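Local coordinates for outer membrane protein (Tpn50) (Borrelia burgdorferi, PDB 3OON), which probably anchors the outer membrane to the cell wall by binding peptidoglycan through its OmpA-like C-terminal domain, the part present here, at residues A[65-68]-A[69-73]; A[31-34]-A[35-38]. One frame throughout, in Å; residues are numbered along the deposited sequence. Where two conformers were deposited one is given.

Interaction 1: residues A[65-68]-A[69-73]; sequences EMHE and LSEKR. With SO4 (sulfate ion), chain B.
His67 and Glu71, one turn apart on helix 63-83, run side by side and point the same way, with the imidazole and carboxylate planes almost perpendicular at 83°. In both residues CG stands anti to the backbone N (chi1 176° in His67), which sends the two chains out along the same flank. They meet obliquely, CE1 of His67 lying 3.7 Å from OE2 of Glu71, and a water joins their ends: it is 2.7 Å from NE2 of His67 and donates a hydrogen bond to OE2 of Glu71. The other oxygen of Glu71, OE1, is held in a salt bridge with Arg75. Beneath this pair, the carbonyl of His67 takes two donors, the amide of Glu71 and the hydroxyl of Ser70. OG of Ser70 approaches at 2.8 Å from O of His67, well off the line of the carbonyl, and also receives the amide of Gly98, so a buried hydroxyl is satisfied twice. OE2 of Glu68, bent at chi2, passes across the methylenes of Lys72, 3.5 Å from CD in one of two conformers of that lysine, so this approach is doubtful; in that copy the charges stay beyond salt-bridge range. On another flank, CG of Leu69 sits over the centre of one face of the Arg73 guanidinium. The edge of that group grips the sulfate: NH1 reaches O2 in a nearly straight bond of 2.9 Å, and NH2 reaches O4 at a more bent angle. Arg115 and the amides of Glu58 and Gln59 complete the anion site, while carbonyls of Ser25 and His56 further fix the guanidinium. Sulfate probably came from the crystallisation liquor, but a site combining two arginines with backbone amides would suit a carboxylate, consistent with peptidoglycan recognition as in other OmpA-like domains.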
# COMPACT_ATOMS: atom_id res chain seq x y z
N GLU A 65 28.24 -9.51 10.98
CA GLU A 65 27.19 -10.25 11.65
C GLU A 65 25.82 -9.61 11.41
O GLU A 65 24.83 -10.31 11.12
CB GLU A 65 27.45 -10.32 13.15
CG GLU A 65 26.57 -11.33 13.87
CD GLU A 65 27.01 -11.60 15.30
OE1 GLU A 65 28.20 -11.35 15.63
OE2 GLU A 65 26.16 -12.06 16.09
N MSE A 66 25.75 -8.28 11.52
CA MSE A 66 24.48 -7.58 11.29
C MSE A 66 24.08 -7.66 9.83
O MSE A 66 22.90 -7.82 9.50
CB MSE A 66 24.52 -6.13 11.78
CG MSE A 66 24.76 -5.99 13.29
SE MSE A 66 23.45 -6.91 14.43
CE MSE A 66 24.42 -8.54 14.82
N HIS A 67 25.06 -7.57 8.94
CA HIS A 67 24.77 -7.72 7.53
C HIS A 67 24.14 -9.08 7.22
O HIS A 67 23.10 -9.17 6.55
CB HIS A 67 26.00 -7.49 6.66
CG HIS A 67 25.73 -7.74 5.21
ND1 HIS A 67 26.05 -8.92 4.59
CD2 HIS A 67 25.11 -6.98 4.28
CE1 HIS A 67 25.65 -8.88 3.33
NE2 HIS A 67 25.08 -7.71 3.12
N GLU A 68 24.77 -10.15 7.71
CA GLU A 68 24.28 -11.50 7.50
C GLU A 68 22.86 -11.67 8.04
O GLU A 68 21.98 -12.16 7.33
CB GLU A 68 25.22 -12.54 8.12
CG GLU A 68 24.79 -14.00 7.88
CD GLU A 68 24.79 -14.43 6.41
OE1 GLU A 68 25.38 -13.73 5.54
OE2 GLU A 68 24.21 -15.49 6.10
N LEU A 69 22.63 -11.26 9.29
CA LEU A 69 21.30 -11.37 9.87
C LEU A 69 20.24 -10.62 9.04
O LEU A 69 19.18 -11.17 8.75
CB LEU A 69 21.31 -10.89 11.33
CG LEU A 69 19.98 -10.88 12.10
CD1 LEU A 69 19.31 -12.27 12.17
CD2 LEU A 69 20.21 -10.32 13.52
N SER A 70 20.56 -9.39 8.64
CA SER A 70 19.63 -8.58 7.89
C SER A 70 19.32 -9.21 6.53
O SER A 70 18.17 -9.18 6.09
CB SER A 70 20.17 -7.15 7.73
OG SER A 70 21.25 -7.11 6.82
N GLU A 71 20.33 -9.80 5.89
CA GLU A 71 20.12 -10.47 4.61
C GLU A 71 19.28 -11.74 4.77
O GLU A 71 18.43 -12.02 3.93
CB GLU A 71 21.44 -10.77 3.86
CG GLU A 71 21.18 -11.17 2.39
CD GLU A 71 22.41 -11.64 1.65
OE1 GLU A 71 22.52 -12.86 1.39
OE2 GLU A 71 23.27 -10.79 1.32
N LYS A 72 19.52 -12.49 5.85
CA LYS A 72 18.73 -13.71 6.11
C LYS A 72 17.26 -13.41 6.41
O LYS A 72 16.39 -14.24 6.15
CB LYS A 72 19.36 -14.54 7.24
CG LYS A 72 20.81 -14.94 6.96
CD LYS A 72 21.29 -16.06 7.87
CE LYS A 72 20.96 -17.42 7.28
NZ LYS A 72 21.62 -18.54 8.02
N ARG A 73 17.00 -12.22 6.95
CA ARG A 73 15.63 -11.73 7.15
C ARG A 73 14.93 -11.47 5.81
O ARG A 73 13.80 -11.91 5.61
CB ARG A 73 15.60 -10.48 8.03
CG ARG A 73 15.74 -10.82 9.49
CD ARG A 73 15.82 -9.60 10.38
NE ARG A 73 15.92 -10.03 11.77
CZ ARG A 73 16.32 -9.26 12.77
NH1 ARG A 73 16.65 -8.00 12.54
NH2 ARG A 73 16.38 -9.74 14.00
S SO4 B . 18.23 -6.86 15.77
O1 SO4 B . 17.67 -6.47 17.07
O2 SO4 B . 17.47 -6.26 14.69
O3 SO4 B . 19.61 -6.38 15.73
O4 SO4 B . 18.22 -8.31 15.68
O HOH W 1 23.29 -7.87 1.11

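Interaction 2: residues A[31-34]-A[35-38]; sequences KEYK and KIDL
Tyr33 lays its ring beside Ile36, the two side chains running the same way near the N-terminal end of helix 33-45, with CD1 of Tyr33 4.1 Å from CD1 of Ile36. The ring meets that methyl obliquely. In both residues the chain turns to lie beside its own backbone N (chi1 -74° in Tyr33), and CG1 of Ile36 thereby also passes close to the carbonyl of Glu32. That carbonyl accepts the amide of Ile36 at 3.2 Å between N and O, in the carbonyl plane, and has only a weak, strongly bent bond from the amide of Lys35. One residue on, the amide of Asp37 bonds to O of Tyr33 at 2.8 Å, and the amide of Leu38 follows to O of Lys34.

OE2 of Glu32 and NZ of Lys35 stay 4.4 Å apart, and a water lies between them, accepting from NZ of Lys35 at 2.9 Å and probably donating to OE2 of Glu32. Each end is tied further, OE2 to the amide of Glu20, and NZ to the carboxylate of Asp18 and the carbonyl of Asn1. The buried carboxylate of Glu32 is thus met by the backbone amide of Glu20.

This end of the helix is tied to strand 12-20 and the N terminus on one side. On another, Ile36 packs against Ile77, Tyr80 and Leu81 of helix 63-83, where the Tyr80 ring meets Tyr33 and its hydroxyl bonds OD1 of Asp37; Ile19 of strand 12-20 also touches Ile36, wedging this residue between helix and sheet.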
# COMPACT_ATOMS: atom_id res chain seq x y z
N LYS A 31 2.10 -15.42 13.22
CA LYS A 31 1.00 -14.51 12.95
C LYS A 31 1.27 -13.53 11.80
O LYS A 31 0.35 -12.89 11.31
CB LYS A 31 0.65 -13.72 14.22
CG LYS A 31 1.74 -12.76 14.68
CD LYS A 31 1.28 -11.93 15.85
CE LYS A 31 2.36 -10.97 16.30
NZ LYS A 31 2.08 -10.43 17.66
N GLU A 32 2.54 -13.43 11.39
CA GLU A 32 2.93 -12.46 10.36
C GLU A 32 2.70 -12.96 8.94
O GLU A 32 2.73 -12.18 7.99
CB GLU A 32 4.40 -12.02 10.54
CG GLU A 32 4.77 -11.35 11.87
CD GLU A 32 4.11 -9.99 12.05
OE1 GLU A 32 2.87 -9.95 12.18
OE2 GLU A 32 4.83 -8.97 12.07
N TYR A 33 2.48 -14.26 8.78
CA TYR A 33 2.35 -14.83 7.44
C TYR A 33 1.15 -14.29 6.67
O TYR A 33 1.20 -14.15 5.45
CB TYR A 33 2.38 -16.36 7.47
CG TYR A 33 3.77 -16.90 7.73
CD1 TYR A 33 4.78 -16.75 6.78
CD2 TYR A 33 4.07 -17.55 8.92
CE1 TYR A 33 6.06 -17.23 7.01
CE2 TYR A 33 5.36 -18.04 9.16
CZ TYR A 33 6.34 -17.88 8.20
OH TYR A 33 7.61 -18.35 8.44
N LYS A 34 0.08 -13.95 7.39
CA LYS A 34 -1.11 -13.35 6.79
C LYS A 34 -0.78 -11.98 6.15
O LYS A 34 -1.30 -11.64 5.09
CB LYS A 34 -2.21 -13.22 7.85
CG LYS A 34 -3.58 -12.82 7.32
CD LYS A 34 -4.47 -14.04 7.06
CE LYS A 34 -5.92 -13.81 7.53
NZ LYS A 34 -6.65 -12.74 6.78
N LYS A 35 0.09 -11.22 6.81
CA LYS A 35 0.58 -9.96 6.24
C LYS A 35 1.39 -10.18 4.96
O LYS A 35 1.23 -9.46 3.96
CB LYS A 35 1.42 -9.20 7.26
CG LYS A 35 1.91 -7.84 6.78
CD LYS A 35 2.92 -7.21 7.77
CE LYS A 35 2.26 -6.68 9.01
NZ LYS A 35 3.12 -5.65 9.66
N ILE A 36 2.27 -11.18 4.98
CA ILE A 36 3.04 -11.51 3.78
C ILE A 36 2.10 -12.03 2.68
O ILE A 36 2.36 -11.81 1.50
CB ILE A 36 4.19 -12.50 4.06
CG1 ILE A 36 5.10 -11.96 5.17
CG2 ILE A 36 5.01 -12.72 2.79
CD1 ILE A 36 6.03 -13.01 5.75
N ASP A 37 1.01 -12.68 3.07
CA ASP A 37 -0.00 -13.15 2.10
C ASP A 37 -0.64 -11.98 1.34
O ASP A 37 -0.90 -12.07 0.14
CB ASP A 37 -1.10 -13.94 2.80
CG ASP A 37 -0.65 -15.33 3.21
OD1 ASP A 37 0.40 -15.80 2.73
OD2 ASP A 37 -1.37 -15.96 4.01
N LEU A 38 -0.87 -10.88 2.05
CA LEU A 38 -1.35 -9.65 1.43
C LEU A 38 -0.32 -9.09 0.46
O LEU A 38 -0.65 -8.71 -0.67
CB LEU A 38 -1.73 -8.61 2.49
CG LEU A 38 -2.13 -7.23 1.93
CD1 LEU A 38 -3.29 -7.31 0.92
CD2 LEU A 38 -2.47 -6.30 3.07
O HOH W 2 3.75 -6.66 12.29

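Overall arrangement
From the N terminus, the chain lays down strands 4-9 and 12-20 before reaching interaction 2, near the N-terminal end of helix 33-45. Strand 51-55 then leads into helix 63-83, whose early turns hold interaction 1. The two contacts are in series, neither nested nor crossed, and neither closes a loop, each being local to one helical stretch. Their centres lie about 21 Å apart, on opposite sides of the chain's centre. Helix 63-83 connects them: its early part faces the sulfate site, and its later turns pack against Tyr33, Ile36 and Asp37. Interaction 1 belongs to the beta-alpha-beta unit ending in strand 92-96, whereas side chains of interaction 2 tie helix 33-45 to strand 12-20 and helix 63-83.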